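Local coordinates for protein Exo-poly-alpha-D-galacturonosidase (Thermotoga maritima, PDB 3JUR) that probably hydrolyses polygalacturonate, the pectin backbone, as a family 28 glycosidase with a right-handed parallel beta-helix fold, at residues D[323-328]-D[353-358]. Numbering follows the deposited sequence.
Sequences ERALRL and EEVIRI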
# COMPACT_ATOMS: atom_id res chain seq x y z
N GLU D 323 -12.73 -14.23 18.57
CA GLU D 323 -11.63 -13.55 19.24
C GLU D 323 -10.33 -13.73 18.47
O GLU D 323 -9.53 -12.79 18.37
CB GLU D 323 -11.46 -14.04 20.68
CG GLU D 323 -12.56 -13.56 21.63
CD GLU D 323 -12.31 -13.97 23.07
OE1 GLU D 323 -11.27 -14.60 23.35
OE2 GLU D 323 -13.16 -13.66 23.94
N ARG D 324 -10.13 -14.95 17.96
CA ARG D 324 -8.91 -15.34 17.26
C ARG D 324 -9.25 -16.32 16.15
O ARG D 324 -10.14 -17.17 16.31
CB ARG D 324 -7.92 -16.01 18.23
CG ARG D 324 -7.52 -15.14 19.40
CD ARG D 324 -6.74 -15.86 20.49
NE ARG D 324 -6.77 -15.00 21.68
CZ ARG D 324 -7.75 -14.98 22.57
NH1 ARG D 324 -8.78 -15.83 22.47
NH2 ARG D 324 -7.69 -14.13 23.59
N ALA D 325 -8.53 -16.22 15.05
CA ALA D 325 -8.74 -17.14 13.94
C ALA D 325 -7.94 -18.42 14.15
O ALA D 325 -8.50 -19.53 14.11
CB ALA D 325 -8.39 -16.49 12.60
N LEU D 326 -6.64 -18.26 14.39
CA LEU D 326 -5.72 -19.37 14.62
C LEU D 326 -5.00 -19.11 15.94
O LEU D 326 -4.42 -18.04 16.14
CB LEU D 326 -4.70 -19.50 13.47
CG LEU D 326 -3.57 -20.53 13.62
CD1 LEU D 326 -4.10 -21.99 13.67
CD2 LEU D 326 -2.53 -20.40 12.51
N ARG D 327 -5.02 -20.11 16.81
CA ARG D 327 -4.48 -19.98 18.16
C ARG D 327 -3.70 -21.24 18.54
O ARG D 327 -4.25 -22.33 18.54
CB ARG D 327 -5.64 -19.75 19.12
CG ARG D 327 -5.25 -19.36 20.54
CD ARG D 327 -6.49 -19.32 21.41
NE ARG D 327 -6.25 -18.59 22.65
CZ ARG D 327 -7.07 -18.59 23.69
NH1 ARG D 327 -8.20 -19.29 23.65
NH2 ARG D 327 -6.75 -17.90 24.78
N LEU D 328 -2.41 -21.08 18.85
CA LEU D 328 -1.60 -22.15 19.45
C LEU D 328 -1.21 -21.77 20.89
O LEU D 328 -0.65 -20.69 21.12
CB LEU D 328 -0.36 -22.47 18.60
CG LEU D 328 -0.54 -23.28 17.30
CD1 LEU D 328 -1.33 -22.53 16.23
CD2 LEU D 328 0.80 -23.70 16.73
N GLU D 353 -9.58 -9.99 18.99
CA GLU D 353 -8.31 -10.02 19.73
C GLU D 353 -7.09 -10.14 18.82
O GLU D 353 -6.50 -9.13 18.45
CB GLU D 353 -8.31 -11.12 20.80
CG GLU D 353 -9.38 -10.92 21.89
CD GLU D 353 -9.13 -9.69 22.76
OE1 GLU D 353 -7.95 -9.39 23.06
OE2 GLU D 353 -10.10 -9.02 23.15
N GLU D 354 -6.72 -11.38 18.46
CA GLU D 354 -5.58 -11.60 17.58
C GLU D 354 -5.99 -12.50 16.43
O GLU D 354 -6.63 -13.52 16.66
CB GLU D 354 -4.39 -12.25 18.32
CG GLU D 354 -3.89 -11.51 19.55
CD GLU D 354 -4.47 -12.05 20.86
OE1 GLU D 354 -4.98 -13.20 20.87
OE2 GLU D 354 -4.38 -11.34 21.88
N VAL D 355 -5.62 -12.14 15.21
CA VAL D 355 -5.94 -12.96 14.06
C VAL D 355 -5.15 -14.27 14.14
O VAL D 355 -5.70 -15.36 13.99
CB VAL D 355 -5.68 -12.24 12.71
CG1 VAL D 355 -6.00 -13.17 11.54
CG2 VAL D 355 -6.48 -10.94 12.61
N ILE D 356 -3.84 -14.14 14.38
CA ILE D 356 -2.93 -15.27 14.54
C ILE D 356 -2.21 -15.12 15.89
O ILE D 356 -1.55 -14.12 16.14
CB ILE D 356 -1.91 -15.35 13.38
CG1 ILE D 356 -2.63 -15.61 12.04
CG2 ILE D 356 -0.87 -16.43 13.64
CD1 ILE D 356 -1.80 -15.20 10.82
N ARG D 357 -2.36 -16.13 16.74
CA ARG D 357 -1.79 -16.12 18.07
C ARG D 357 -0.99 -17.38 18.34
O ARG D 357 -1.51 -18.49 18.22
CB ARG D 357 -2.90 -15.99 19.13
CG ARG D 357 -2.38 -15.99 20.58
CD ARG D 357 -1.87 -14.62 20.94
NE ARG D 357 -1.24 -14.54 22.26
CZ ARG D 357 -1.89 -14.37 23.41
NH1 ARG D 357 -1.20 -14.30 24.54
NH2 ARG D 357 -3.21 -14.28 23.45
N ILE D 358 0.28 -17.21 18.70
CA ILE D 358 1.09 -18.33 19.18
C ILE D 358 1.69 -17.92 20.51
O ILE D 358 2.41 -16.93 20.60
CB ILE D 358 2.18 -18.77 18.18
CG1 ILE D 358 1.56 -19.07 16.81
CG2 ILE D 358 2.95 -20.00 18.72
CD1 ILE D 358 2.57 -19.45 15.74
O HOH W 1 -5.65 -12.20 23.85
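Glu354 OE1 is gripped by two arginines: Arg324 NE, from the neighbouring coil, lies 2.7 Å from it in a salt bridge, and Arg357 NH2 of its own segment adds a weaker one at 3.3 Å. Arg324 NE meets the oxygen nearly along its C-O axis, with the guanidinium plane turned 34° from the carboxylate. Glu354 reaches this position because its chain bends about the CB-CG bond (chi2 97°), while Arg324 runs extended alongside it. A water at the edge of the Arg324 guanidinium, in its plane, accepts from NH2 and donates to Glu354 OE2, which also forms a salt bridge with Arg391. Arg324 NH1 forms a salt bridge with Glu323 OE1, which sits out of the guanidinium plane, at 2.9 Å, and also bonds His296 O; the CG of Glu353 lies over one guanidinium face.

Beneath this network the backbones turn a corner of the parallel beta-helix in step. Val355 O receives Leu326 N at 3.1 Å and, weakly, Ala325 N; beyond the corner, Leu326 O takes Arg357 N and Arg357 O takes Leu328 N at 2.8 Å. On the other face Leu328 CB packs against Ile358 CG2, forming part of an aliphatic ladder. A leucine in place of Arg324 would probably cost Glu354 OE1 its shorter salt bridge, leaving the weak one from Arg357, and Glu323 OE1 this partner. The shared Glu354 carboxylate thus probably offsets the like charges of Arg324 and Arg357, whose NE and NH2 are 4.0 Å apart, letting two arginines lie side by side on successive coils.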